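Local coordinates for protein collagen adhesin (Staphylococcus aureus, PDB 2F68) that binds collagen at the staphylococcal surface, probably by wrapping two immunoglobulin-like subdomains and their linker around the triple helix, at residues L20-S25 with T33-T38; F152-G157 with F170-N175; D163-R168 with K259-N264. All blocks are in the same frame, centred on the assembly; numbering follows the deposited sequence.

Contact 1 of 3, residues L20-S25 with T33-T38; sequences LTVSPS and TTVKMT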
ATOM      1  N   LEU A  20       9.026 -22.329   3.173  1.00 19.47           N
ATOM      2  CA  LEU A  20       8.502 -21.097   2.594  1.00 20.15           C
ATOM      3  C   LEU A  20       7.009 -21.249   2.309  1.00 21.71           C
ATOM      4  O   LEU A  20       6.607 -22.048   1.457  1.00 21.79           O
ATOM      5  CB  LEU A  20       9.269 -20.731   1.317  1.00 20.08           C
ATOM      6  CG  LEU A  20       8.947 -19.406   0.617  1.00 21.49           C
ATOM      7  CD1 LEU A  20       9.521 -18.213   1.371  1.00 22.39           C
ATOM      8  CD2 LEU A  20       9.470 -19.430  -0.806  1.00 20.12           C
ATOM      9  N   THR A  21       6.194 -20.487   3.035  1.00 22.58           N
ATOM     10  CA  THR A  21       4.736 -20.557   2.910  1.00 22.77           C
ATOM     11  C   THR A  21       4.112 -19.183   2.690  1.00 23.67           C
ATOM     12  O   THR A  21       4.535 -18.194   3.293  1.00 21.24           O
ATOM     13  CB  THR A  21       4.082 -21.199   4.157  1.00 23.72           C
ATOM     14  OG1 THR A  21       4.581 -20.571   5.345  1.00 25.40           O
ATOM     15  CG2 THR A  21       4.367 -22.697   4.215  1.00 26.67           C
ATOM     16  N   VAL A  22       3.107 -19.132   1.818  1.00 24.53           N
ATOM     17  CA  VAL A  22       2.342 -17.908   1.582  1.00 25.96           C
ATOM     18  C   VAL A  22       0.859 -18.152   1.855  1.00 27.59           C
ATOM     19  O   VAL A  22       0.230 -19.002   1.218  1.00 28.61           O
ATOM     20  CB  VAL A  22       2.537 -17.348   0.147  1.00 26.99           C
ATOM     21  CG1 VAL A  22       1.879 -15.983   0.014  1.00 26.33           C
ATOM     22  CG2 VAL A  22       4.010 -17.240  -0.201  1.00 29.33           C
ATOM     23  N   SER A  23       0.314 -17.405   2.812  1.00 28.74           N
ATOM     24  CA  SER A  23      -1.095 -17.506   3.181  1.00 29.09           C
ATOM     25  C   SER A  23      -1.743 -16.120   3.232  1.00 28.03           C
ATOM     26  O   SER A  23      -1.193 -15.205   3.852  1.00 28.08           O
ATOM     27  CB  SER A  23      -1.248 -18.218   4.528  1.00 30.53           C
ATOM     28  OG  SER A  23      -2.614 -18.415   4.852  1.00 35.44           O
ATOM     29  N   PRO A  24      -2.911 -15.955   2.579  1.00 26.79           N
ATOM     30  CA  PRO A  24      -3.645 -16.965   1.805  1.00 27.06           C
ATOM     31  C   PRO A  24      -3.033 -17.241   0.429  1.00 27.60           C
ATOM     32  O   PRO A  24      -2.327 -16.392  -0.120  1.00 27.31           O
ATOM     33  CB  PRO A  24      -5.032 -16.340   1.651  1.00 27.08           C
ATOM     34  CG  PRO A  24      -4.781 -14.880   1.672  1.00 26.59           C
ATOM     35  CD  PRO A  24      -3.619 -14.660   2.594  1.00 26.10           C
ATOM     36  N   SER A  25      -3.314 -18.425  -0.111  1.00 27.65           N
ATOM     37  CA  SER A  25      -2.780 -18.847  -1.405  1.00 29.96           C
ATOM     38  C   SER A  25      -3.611 -18.342  -2.586  1.00 29.85           C
ATOM     39  O   SER A  25      -3.148 -18.360  -3.729  1.00 30.33           O
ATOM     40  CB  SER A  25      -2.656 -20.375  -1.459  1.00 30.56           C
ATOM     41  OG  SER A  25      -3.912 -20.998  -1.263  1.00 33.75           O
ATOM     42  N   THR A  33      -1.278 -10.583   0.687  1.00 25.37           N
ATOM     43  CA  THR A  33      -0.996 -11.917   1.223  1.00 23.74           C
ATOM     44  C   THR A  33       0.346 -11.951   1.964  1.00 23.11           C
ATOM     45  O   THR A  33       1.266 -11.197   1.636  1.00 23.26           O
ATOM     46  CB  THR A  33      -1.069 -13.022   0.128  1.00 24.00           C
ATOM     47  OG1 THR A  33      -0.821 -14.304   0.716  1.00 25.39           O
ATOM     48  CG2 THR A  33      -0.065 -12.770  -0.998  1.00 24.44           C
ATOM     49  N   THR A  34       0.444 -12.825   2.963  1.00 22.58           N
ATOM     50  CA  THR A  34       1.607 -12.871   3.849  1.00 22.77           C
ATOM     51  C   THR A  34       2.563 -14.011   3.490  1.00 21.91           C
ATOM     52  O   THR A  34       2.145 -15.163   3.352  1.00 22.57           O
ATOM     53  CB  THR A  34       1.182 -12.994   5.333  1.00 23.22           C
ATOM     54  OG1 THR A  34       0.020 -12.187   5.573  1.00 24.56           O
ATOM     55  CG2 THR A  34       2.302 -12.541   6.255  1.00 24.03           C
ATOM     56  N   VAL A  35       3.843 -13.672   3.347  1.00 21.07           N
ATOM     57  CA  VAL A  35       4.893 -14.642   3.028  1.00 21.15           C
ATOM     58  C   VAL A  35       5.749 -14.912   4.266  1.00 20.63           C
ATOM     59  O   VAL A  35       6.203 -13.977   4.930  1.00 21.75           O
ATOM     60  CB  VAL A  35       5.800 -14.145   1.868  1.00 21.16           C
ATOM     61  CG1 VAL A  35       6.799 -15.223   1.453  1.00 21.76           C
ATOM     62  CG2 VAL A  35       4.964 -13.716   0.671  1.00 20.22           C
ATOM     63  N   LYS A  36       5.963 -16.191   4.570  1.00 21.24           N
ATOM     64  CA  LYS A  36       6.790 -16.593   5.705  1.00 21.40           C
ATOM     65  C   LYS A  36       7.948 -17.485   5.262  1.00 21.30           C
ATOM     66  O   LYS A  36       7.745 -18.491   4.580  1.00 19.56           O
ATOM     67  CB  LYS A  36       5.943 -17.294   6.772  1.00 21.09           C
ATOM     68  CG  LYS A  36       6.627 -17.430   8.126  1.00 22.92           C
ATOM     69  CD  LYS A  36       5.716 -18.096   9.144  1.00 23.63           C
ATOM     70  CE  LYS A  36       6.397 -18.212  10.498  1.00 30.91           C
ATOM     71  NZ  LYS A  36       5.516 -18.857  11.510  1.00 30.59           N
ATOM     72  N   MET A  37       9.160 -17.101   5.660  1.00 20.46           N
ATOM     73  CA  MET A  37      10.375 -17.843   5.333  1.00 20.88           C
ATOM     74  C   MET A  37      11.095 -18.240   6.620  1.00 20.44           C
ATOM     75  O   MET A  37      11.426 -17.380   7.436  1.00 19.62           O
ATOM     76  CB  MET A  37      11.288 -16.993   4.440  1.00 19.88           C
ATOM     77  CG  MET A  37      12.519 -17.710   3.876  1.00 19.92           C
ATOM     78  SD  MET A  37      13.874 -17.952   5.051  1.00 21.44           S
ATOM     79  CE  MET A  37      14.178 -16.274   5.610  1.00 15.04           C
ATOM     80  N   THR A  38      11.341 -19.537   6.790  1.00 21.28           N
ATOM     81  CA  THR A  38      12.039 -20.045   7.974  1.00 22.11           C
ATOM     82  C   THR A  38      13.415 -20.614   7.622  1.00 21.44           C
ATOM     83  O   THR A  38      13.630 -21.094   6.506  1.00 20.53           O
ATOM     84  CB  THR A  38      11.216 -21.121   8.723  1.00 23.55           C
ATOM     85  OG1 THR A  38      10.990 -22.242   7.860  1.00 28.12           O
ATOM     86  CG2 THR A  38       9.877 -20.560   9.189  1.00 23.66           C
TER
HETATM   87  O   HOH W   1       2.731 -17.470   5.224  1.00 29.51           O
HETATM   88  O   HOH W   2       6.900 -20.588   6.814  1.00 33.00           O
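An antiparallel beta hairpin of the N-terminal Ig-like domain pairs Leu20 to Ser23 with Thr34 to Met37, where strand 17-27 turns back as strand 31-40. Thr21 with Lys36 and Ser23 with Thr34 are the hydrogen-bonded pairs; Thr21 N reaches Lys36 O at 3.0 Å and Ser23 N reaches Thr34 O at 2.9 Å. Between them, Leu20 with Met37 and Val22 with Val35 are non-hydrogen-bonded pairs whose side chains go to the inner face, towards strand 127-132. There the CG2 methyls of Val22 and Val35 touch at 3.8 Å, and Leu20 CD1 rests on Met37 CB at 3.7 Å. Compact, branched Val and Leu fill this face, and Met37 bends away to Ile52 and Val54.

The other face is polar. Thr21 and Lys36 lie side by side, the extended lysine reaching a cation-pi partner in Phe107. A water bridges Thr21 O, at 2.7 Å, and Thr34 O.

The regular pairing ends with Ser23 and Thr34. Past the cis peptide before Pro24, the Thr33 hydroxyl, set anti to its backbone N (chi1 -178°), adds a side-chain bond to Pro24 O, 2.7 Å from OG1. A small threonine suits this buried spot, because that carbonyl occupies its one polar atom. The chemistry thus implies an apolar inner face packed against strand 127-132, a water-bridged polar face, and a side-chain-to-backbone bond tying the strand end to Pro24.

Contact 2 of 3, residues F152-G157 with F170-N175; sequences FYYKTG and FLNINN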
ATOM      1  N   PHE A 152     -22.126   7.788  -7.820  1.00 26.29           N
ATOM      2  CA  PHE A 152     -21.784   9.204  -7.973  1.00 24.17           C
ATOM      3  C   PHE A 152     -20.488   9.540  -7.238  1.00 22.33           C
ATOM      4  O   PHE A 152     -19.510   9.969  -7.853  1.00 20.50           O
ATOM      5  CB  PHE A 152     -22.927  10.102  -7.482  1.00 23.15           C
ATOM      6  CG  PHE A 152     -22.680  11.576  -7.688  1.00 23.69           C
ATOM      7  CD1 PHE A 152     -23.118  12.211  -8.845  1.00 21.96           C
ATOM      8  CD2 PHE A 152     -22.015  12.330  -6.724  1.00 22.23           C
ATOM      9  CE1 PHE A 152     -22.898  13.573  -9.040  1.00 22.83           C
ATOM     10  CE2 PHE A 152     -21.787  13.691  -6.911  1.00 23.82           C
ATOM     11  CZ  PHE A 152     -22.230  14.314  -8.072  1.00 24.20           C
ATOM     12  N   TYR A 153     -20.492   9.338  -5.923  1.00 21.56           N
ATOM     13  CA  TYR A 153     -19.331   9.633  -5.093  1.00 19.81           C
ATOM     14  C   TYR A 153     -18.984   8.478  -4.159  1.00 20.64           C
ATOM     15  O   TYR A 153     -19.841   7.970  -3.431  1.00 18.58           O
ATOM     16  CB  TYR A 153     -19.547  10.928  -4.297  1.00 20.52           C
ATOM     17  CG  TYR A 153     -18.484  11.202  -3.252  1.00 20.05           C
ATOM     18  CD1 TYR A 153     -17.209  11.631  -3.621  1.00 19.38           C
ATOM     19  CD2 TYR A 153     -18.756  11.036  -1.895  1.00 17.82           C
ATOM     20  CE1 TYR A 153     -16.230  11.883  -2.665  1.00 18.73           C
ATOM     21  CE2 TYR A 153     -17.783  11.286  -0.930  1.00 18.68           C
ATOM     22  CZ  TYR A 153     -16.524  11.709  -1.323  1.00 19.27           C
ATOM     23  OH  TYR A 153     -15.558  11.957  -0.376  1.00 18.95           O
ATOM     24  N   TYR A 154     -17.718   8.070  -4.199  1.00 20.69           N
ATOM     25  CA  TYR A 154     -17.174   7.093  -3.261  1.00 21.24           C
ATOM     26  C   TYR A 154     -15.729   7.448  -2.920  1.00 21.10           C
ATOM     27  O   TYR A 154     -15.034   8.088  -3.715  1.00 21.89           O
ATOM     28  CB  TYR A 154     -17.274   5.665  -3.821  1.00 23.11           C
ATOM     29  CG  TYR A 154     -16.265   5.326  -4.901  1.00 24.46           C
ATOM     30  CD1 TYR A 154     -16.510   5.644  -6.236  1.00 25.10           C
ATOM     31  CD2 TYR A 154     -15.072   4.672  -4.587  1.00 24.62           C
ATOM     32  CE1 TYR A 154     -15.588   5.330  -7.231  1.00 25.61           C
ATOM     33  CE2 TYR A 154     -14.144   4.355  -5.574  1.00 25.85           C
ATOM     34  CZ  TYR A 154     -14.409   4.686  -6.893  1.00 25.79           C
ATOM     35  OH  TYR A 154     -13.495   4.373  -7.873  1.00 25.40           O
ATOM     36  N   LYS A 155     -15.286   7.031  -1.738  1.00 20.04           N
ATOM     37  CA  LYS A 155     -13.939   7.335  -1.270  1.00 21.41           C
ATOM     38  C   LYS A 155     -13.140   6.058  -1.016  1.00 20.03           C
ATOM     39  O   LYS A 155     -13.631   5.122  -0.379  1.00 20.16           O
ATOM     40  CB  LYS A 155     -14.003   8.198  -0.008  1.00 22.82           C
ATOM     41  CG  LYS A 155     -12.700   8.906   0.334  1.00 29.86           C
ATOM     42  CD  LYS A 155     -12.856   9.830   1.537  1.00 34.97           C
ATOM     43  CE  LYS A 155     -13.173   9.069   2.821  1.00 32.18           C
ATOM     44  NZ  LYS A 155     -12.220   7.955   3.088  1.00 29.94           N
ATOM     45  N   THR A 156     -11.909   6.033  -1.523  1.00 19.70           N
ATOM     46  CA  THR A 156     -11.027   4.871  -1.395  1.00 20.06           C
ATOM     47  C   THR A 156      -9.575   5.286  -1.140  1.00 20.21           C
ATOM     48  O   THR A 156      -9.218   6.456  -1.289  1.00 20.50           O
ATOM     49  CB  THR A 156     -11.118   3.943  -2.641  1.00 19.40           C
ATOM     50  OG1 THR A 156     -10.317   2.772  -2.431  1.00 20.55           O
ATOM     51  CG2 THR A 156     -10.651   4.661  -3.909  1.00 21.63           C
ATOM     52  N   GLY A 157      -8.747   4.318  -0.750  1.00 20.74           N
ATOM     53  CA  GLY A 157      -7.330   4.563  -0.487  1.00 20.58           C
ATOM     54  C   GLY A 157      -6.509   3.294  -0.371  1.00 22.13           C
ATOM     55  O   GLY A 157      -7.052   2.210  -0.144  1.00 19.67           O
ATOM     56  N   PHE A 170      -8.281   8.819  -2.167  1.00 20.10           N
ATOM     57  CA  PHE A 170      -8.929   9.215  -3.416  1.00 20.25           C
ATOM     58  C   PHE A 170     -10.376   9.650  -3.198  1.00 20.10           C
ATOM     59  O   PHE A 170     -11.192   8.888  -2.673  1.00 19.91           O
ATOM     60  CB  PHE A 170      -8.877   8.072  -4.438  1.00 21.09           C
ATOM     61  CG  PHE A 170      -7.489   7.739  -4.917  1.00 23.68           C
ATOM     62  CD1 PHE A 170      -6.726   6.773  -4.265  1.00 24.78           C
ATOM     63  CD2 PHE A 170      -6.951   8.382  -6.027  1.00 25.13           C
ATOM     64  CE1 PHE A 170      -5.443   6.461  -4.706  1.00 25.38           C
ATOM     65  CE2 PHE A 170      -5.670   8.075  -6.478  1.00 25.29           C
ATOM     66  CZ  PHE A 170      -4.914   7.113  -5.815  1.00 25.11           C
ATOM     67  N   LEU A 171     -10.682  10.880  -3.603  1.00 20.08           N
ATOM     68  CA  LEU A 171     -12.046  11.405  -3.565  1.00 19.94           C
ATOM     69  C   LEU A 171     -12.626  11.464  -4.975  1.00 20.47           C
ATOM     70  O   LEU A 171     -12.413  12.432  -5.709  1.00 18.52           O
ATOM     71  CB  LEU A 171     -12.087  12.787  -2.899  1.00 20.78           C
ATOM     72  CG  LEU A 171     -12.315  12.876  -1.386  1.00 24.79           C
ATOM     73  CD1 LEU A 171     -11.119  12.366  -0.595  1.00 24.83           C
ATOM     74  CD2 LEU A 171     -12.639  14.308  -0.990  1.00 20.74           C
ATOM     75  N   ASN A 172     -13.356  10.415  -5.343  1.00 20.09           N
ATOM     76  CA  ASN A 172     -13.917  10.281  -6.685  1.00 20.32           C
ATOM     77  C   ASN A 172     -15.344  10.824  -6.773  1.00 20.52           C
ATOM     78  O   ASN A 172     -16.300  10.157  -6.372  1.00 20.02           O
ATOM     79  CB  ASN A 172     -13.855   8.819  -7.142  1.00 21.15           C
ATOM     80  CG  ASN A 172     -12.436   8.271  -7.171  1.00 24.23           C
ATOM     81  OD1 ASN A 172     -11.539   8.862  -7.774  1.00 26.12           O
ATOM     82  ND2 ASN A 172     -12.232   7.128  -6.527  1.00 26.86           N
ATOM     83  N   ILE A 173     -15.470  12.039  -7.305  1.00 21.12           N
ATOM     84  CA  ILE A 173     -16.751  12.745  -7.374  1.00 20.94           C
ATOM     85  C   ILE A 173     -17.321  12.734  -8.795  1.00 22.53           C
ATOM     86  O   ILE A 173     -16.592  12.960  -9.764  1.00 21.98           O
ATOM     87  CB  ILE A 173     -16.622  14.214  -6.882  1.00 21.13           C
ATOM     88  CG1 ILE A 173     -15.764  14.294  -5.612  1.00 20.37           C
ATOM     89  CG2 ILE A 173     -18.003  14.830  -6.649  1.00 18.22           C
ATOM     90  CD1 ILE A 173     -15.256  15.689  -5.283  1.00 22.22           C
ATOM     91  N   ASN A 174     -18.627  12.474  -8.895  1.00 22.28           N
ATOM     92  CA  ASN A 174     -19.362  12.441 -10.169  1.00 22.83           C
ATOM     93  C   ASN A 174     -18.680  11.570 -11.229  1.00 23.26           C
ATOM     94  O   ASN A 174     -18.286  12.050 -12.295  1.00 23.37           O
ATOM     95  CB  ASN A 174     -19.626  13.865 -10.687  1.00 22.91           C
ATOM     96  CG  ASN A 174     -20.708  13.916 -11.760  1.00 23.36           C
ATOM     97  OD1 ASN A 174     -21.471  12.966 -11.947  1.00 23.20           O
ATOM     98  ND2 ASN A 174     -20.779  15.036 -12.469  1.00 21.86           N
ATOM     99  N   ASN A 175     -18.562  10.282 -10.918  1.00 23.38           N
ATOM    100  CA  ASN A 175     -17.825   9.322 -11.743  1.00 24.24           C
ATOM    101  C   ASN A 175     -18.411   9.063 -13.132  1.00 25.84           C
ATOM    102  O   ASN A 175     -17.678   8.716 -14.060  1.00 25.39           O
ATOM    103  CB  ASN A 175     -17.667   7.996 -10.992  1.00 23.59           C
ATOM    104  CG  ASN A 175     -16.815   8.131  -9.746  1.00 24.37           C
ATOM    105  OD1 ASN A 175     -15.639   8.484  -9.819  1.00 21.96           O
ATOM    106  ND2 ASN A 175     -17.406   7.841  -8.592  1.00 19.22           N
TER
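The Phe152 ring has Asn174 over one face, CA standing 3.9 Å from the ring centroid and only 10° off the normal, while the Asn174 amide lies within 21° of parallel to the ring. Tyr278 also stacks with Phe152. The Tyr154 ring takes Asn172 CB over a face, 4.3 Å from its centroid, because chi1 of 75° puts CG between the backbone N and the carbonyl carbon and swings the ring over Asn172; Asn175 ND2 is at its edge, 3.3 Å from CD1. Thr156 O lies in plane at the edge of the Phe170 ring, and Leu171 CG meets the edge of Tyr153, 3.5 Å from OH, which hydrogen-bonds to Ser274 OG.

Each asparagine amide is anchored elsewhere: Asn172 OD1 by Ser255, Asn175 ND2 by Val151 O, and Asn174 by Gly249 O and Ser178 N. Asn174 also adopts a left-handed backbone conformation, which asparagine tolerates well, as the strand ends. Just beyond, Asn175 N meets a lone pair of Phe152 O at 3.2 Å. Further along, Phe170 N gives a 2.7 Å bond to Thr156 O, and Asn172 N a longer one of 3.3 Å to Tyr154 O.

Tyr153, Lys155 and Leu171 turn to the interior. Lys155 runs beside Leu171, CD to CD1 3.7 Å, while its bent end carries NZ to Asn272 O; Asp188 touches it too, a Lys, Asn and Asp grouping reminiscent of those that form isopeptide bonds in related adhesin domains. Tyr154, Thr156, Phe170 and Asn172 make the outer, partly exposed face, which may contribute to the collagen-facing surface. The pairing is that of an edge hairpin, strand 154-156 being outermost in a five-stranded antiparallel sheet of the Ig-like collagen-binding domain.

Contact 3 of 3, residues D163-R168 with K259-N264; sequences DTTHVR and KTKITN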
ATOM      1  N   ASP A 163       6.474   2.816  -0.822  1.00 26.16           N
ATOM      2  CA  ASP A 163       6.435   3.799   0.260  1.00 28.07           C
ATOM      3  C   ASP A 163       5.375   3.452   1.308  1.00 26.88           C
ATOM      4  O   ASP A 163       4.178   3.665   1.094  1.00 26.33           O
ATOM      5  CB  ASP A 163       6.203   5.206  -0.306  1.00 29.67           C
ATOM      6  CG  ASP A 163       6.451   6.304   0.716  1.00 32.71           C
ATOM      7  OD1 ASP A 163       7.304   6.120   1.612  1.00 37.94           O
ATOM      8  OD2 ASP A 163       5.795   7.362   0.615  1.00 36.99           O
ATOM      9  N   THR A 164       5.830   2.919   2.442  1.00 25.97           N
ATOM     10  CA  THR A 164       4.938   2.508   3.529  1.00 27.09           C
ATOM     11  C   THR A 164       4.620   3.647   4.503  1.00 26.60           C
ATOM     12  O   THR A 164       3.698   3.535   5.313  1.00 27.88           O
ATOM     13  CB  THR A 164       5.504   1.292   4.313  1.00 27.71           C
ATOM     14  OG1 THR A 164       4.479   0.732   5.143  1.00 36.10           O
ATOM     15  CG2 THR A 164       6.699   1.695   5.180  1.00 22.53           C
ATOM     16  N   THR A 165       5.384   4.735   4.416  1.00 26.29           N
ATOM     17  CA  THR A 165       5.246   5.865   5.338  1.00 26.44           C
ATOM     18  C   THR A 165       4.052   6.765   5.015  1.00 25.21           C
ATOM     19  O   THR A 165       3.641   7.581   5.844  1.00 24.98           O
ATOM     20  CB  THR A 165       6.535   6.721   5.395  1.00 26.08           C
ATOM     21  OG1 THR A 165       6.913   7.116   4.072  1.00 25.99           O
ATOM     22  CG2 THR A 165       7.677   5.940   6.037  1.00 28.32           C
ATOM     23  N   HIS A 166       3.501   6.610   3.813  1.00 24.94           N
ATOM     24  CA  HIS A 166       2.364   7.414   3.368  1.00 24.94           C
ATOM     25  C   HIS A 166       1.139   6.563   3.046  1.00 23.64           C
ATOM     26  O   HIS A 166       1.263   5.422   2.596  1.00 23.96           O
ATOM     27  CB  HIS A 166       2.748   8.257   2.149  1.00 24.59           C
ATOM     28  CG  HIS A 166       3.671   9.392   2.465  1.00 27.18           C
ATOM     29  ND1 HIS A 166       5.043   9.268   2.428  1.00 30.03           N
ATOM     30  CD2 HIS A 166       3.418  10.672   2.822  1.00 29.36           C
ATOM     31  CE1 HIS A 166       5.595  10.423   2.748  1.00 31.51           C
ATOM     32  NE2 HIS A 166       4.631  11.293   2.993  1.00 31.77           N
ATOM     33  N   VAL A 167      -0.040   7.132   3.288  1.00 23.62           N
ATOM     34  CA  VAL A 167      -1.304   6.495   2.925  1.00 22.79           C
ATOM     35  C   VAL A 167      -2.018   7.355   1.883  1.00 23.00           C
ATOM     36  O   VAL A 167      -2.347   8.516   2.140  1.00 21.62           O
ATOM     37  CB  VAL A 167      -2.227   6.273   4.155  1.00 23.44           C
ATOM     38  CG1 VAL A 167      -3.497   5.534   3.748  1.00 21.64           C
ATOM     39  CG2 VAL A 167      -1.501   5.501   5.250  1.00 25.08           C
ATOM     40  N   ARG A 168      -2.240   6.777   0.705  1.00 21.75           N
ATOM     41  CA  ARG A 168      -2.926   7.465  -0.386  1.00 21.54           C
ATOM     42  C   ARG A 168      -4.427   7.522  -0.127  1.00 21.62           C
ATOM     43  O   ARG A 168      -4.989   6.626   0.505  1.00 21.73           O
ATOM     44  CB  ARG A 168      -2.660   6.765  -1.723  1.00 21.69           C
ATOM     45  CG  ARG A 168      -1.191   6.646  -2.102  1.00 27.27           C
ATOM     46  CD  ARG A 168      -1.005   5.637  -3.221  1.00 35.44           C
ATOM     47  NE  ARG A 168      -1.295   6.197  -4.541  1.00 34.10           N
ATOM     48  CZ  ARG A 168      -1.672   5.484  -5.600  1.00 32.84           C
ATOM     49  NH1 ARG A 168      -1.829   4.169  -5.511  1.00 34.64           N
ATOM     50  NH2 ARG A 168      -1.905   6.093  -6.754  1.00 30.15           N
ATOM     51  N   LYS A 259      -1.815  12.444  -0.152  1.00 21.06           N
ATOM     52  CA  LYS A 259      -1.033  11.539   0.688  1.00 22.61           C
ATOM     53  C   LYS A 259      -0.969  12.030   2.130  1.00 22.55           C
ATOM     54  O   LYS A 259      -0.820  13.229   2.383  1.00 23.36           O
ATOM     55  CB  LYS A 259       0.383  11.371   0.129  1.00 22.85           C
ATOM     56  CG  LYS A 259       0.451  10.674  -1.224  1.00 28.07           C
ATOM     57  CD  LYS A 259       1.882  10.599  -1.733  1.00 33.55           C
ATOM     58  CE  LYS A 259       1.944   9.964  -3.114  1.00 37.06           C
ATOM     59  NZ  LYS A 259       3.341   9.879  -3.622  1.00 43.36           N
ATOM     60  N   THR A 260      -1.084  11.093   3.068  1.00 22.78           N
ATOM     61  CA  THR A 260      -1.006  11.401   4.495  1.00 23.43           C
ATOM     62  C   THR A 260       0.185  10.696   5.140  1.00 24.53           C
ATOM     63  O   THR A 260       0.285   9.466   5.104  1.00 23.84           O
ATOM     64  CB  THR A 260      -2.305  11.020   5.242  1.00 22.48           C
ATOM     65  OG1 THR A 260      -2.665   9.669   4.926  1.00 25.79           O
ATOM     66  CG2 THR A 260      -3.447  11.952   4.853  1.00 18.26           C
ATOM     67  N   LYS A 261       1.086  11.486   5.720  1.00 24.52           N
ATOM     68  CA  LYS A 261       2.278  10.968   6.389  1.00 25.38           C
ATOM     69  C   LYS A 261       1.914  10.299   7.713  1.00 26.22           C
ATOM     70  O   LYS A 261       1.252  10.901   8.561  1.00 26.28           O
ATOM     71  CB  LYS A 261       3.296  12.096   6.616  1.00 24.73           C
ATOM     72  CG  LYS A 261       4.601  11.673   7.294  1.00 28.58           C
ATOM     73  CD  LYS A 261       5.551  10.972   6.330  1.00 31.76           C
ATOM     74  CE  LYS A 261       6.851  10.589   7.017  1.00 35.58           C
ATOM     75  NZ  LYS A 261       7.808   9.945   6.076  1.00 40.14           N
ATOM     76  N   ILE A 262       2.353   9.052   7.874  1.00 26.54           N
ATOM     77  CA  ILE A 262       2.078   8.274   9.081  1.00 26.32           C
ATOM     78  C   ILE A 262       2.910   8.774  10.263  1.00 28.43           C
ATOM     79  O   ILE A 262       4.142   8.811  10.199  1.00 27.20           O
ATOM     80  CB  ILE A 262       2.311   6.754   8.847  1.00 27.72           C
ATOM     81  CG1 ILE A 262       1.261   6.199   7.877  1.00 24.02           C
ATOM     82  CG2 ILE A 262       2.292   5.982  10.170  1.00 26.81           C
ATOM     83  CD1 ILE A 262       1.553   4.800   7.366  1.00 25.78           C
ATOM     84  N   THR A 263       2.219   9.169  11.329  1.00 28.86           N
ATOM     85  CA  THR A 263       2.865   9.612  12.564  1.00 32.00           C
ATOM     86  C   THR A 263       2.888   8.496  13.608  1.00 32.92           C
ATOM     87  O   THR A 263       3.826   8.399  14.402  1.00 34.32           O
ATOM     88  CB  THR A 263       2.180  10.863  13.162  1.00 31.10           C
ATOM     89  OG1 THR A 263       0.775  10.620  13.313  1.00 34.10           O
ATOM     90  CG2 THR A 263       2.390  12.078  12.266  1.00 31.59           C
ATOM     91  N   ASN A 264       1.851   7.660  13.598  1.00 34.21           N
ATOM     92  CA  ASN A 264       1.756   6.516  14.500  1.00 36.32           C
ATOM     93  C   ASN A 264       2.077   5.211  13.771  1.00 37.22           C
ATOM     94  O   ASN A 264       1.234   4.664  13.053  1.00 35.59           O
ATOM     95  CB  ASN A 264       0.368   6.457  15.152  1.00 36.34           C
ATOM     96  CG  ASN A 264       0.321   5.542  16.369  1.00 40.49           C
ATOM     97  OD1 ASN A 264       1.352   5.091  16.872  1.00 45.32           O
ATOM     98  ND2 ASN A 264      -0.886   5.271  16.851  1.00 43.06           N
TER
HETATM   99  O   HOH W   3       4.583   7.638  -2.273  1.00 42.71           O
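Val167 and Thr260 form the hydrogen-bonded pair at the heart of an antiparallel strand junction within the collagen-binding domain, where strand 166-173 runs beside the last residues of strand 252-262. Val167 O is gripped twice, by Thr260 N and by Thr260 OG1, each at 3.0 Å. The hydroxyl gets there because chi1 of 51° sets OG1 between the backbone N and the carbonyl carbon; Trp169 NE1 also hydrogen-bonds to Thr260 OG1. Ile262 N closes the pairing with a nearly straight 2.8 Å bond to Thr165 O.

These strands are sequence-distant neighbours in the five-stranded sheet, joined here through its middle and not by a hairpin. On the side facing Phe270, Val167 CG2 packs on Ile262 CD1 at 3.8 Å, branched aliphatics suited to the interior.

The opposite side, bearing His166, Lys259 and Lys261, is polar. Asp163 organises the turn before the strand: OD2 accepts from His166 ND1 at 2.7 Å, and OD1 from Thr165 OG1 at 2.7 Å, both on syn sides of the carboxylate. This helps to set the rotation of the imidazole, though OD2 sits 27° out of its plane; Lys261 crosses the ring at a slant, CD lying 3.5 Å from NE2. The carboxylate would probably be favoured as an anion by two lysines nearby; Lys259, extended, reaches it through a water, 2.9 Å from NZ. Arg168 instead salt-bridges Asp158.

Contacts 2 and 3 share strand 166-173, which pairs with 154-156 on one side and with 252-262 on the other, in one sheet of the collagen-binding domain. Contact 1 belongs to the other Ig-like domain, its centre about 33 Å from that of contact 2. Half the touching residues of contacts 1 and 2 are buried but only two of nine in contact 3, although its centre is nearer the chain centre (about 9 Å, against 18 Å). Contact 1 is a local hairpin with an aliphatic inner face, contact 2 a hairpin rich in rings and amides, and contact 3 a long-range pairing whose outer face carries a histidine and lysines, with an acid from the preceding turn.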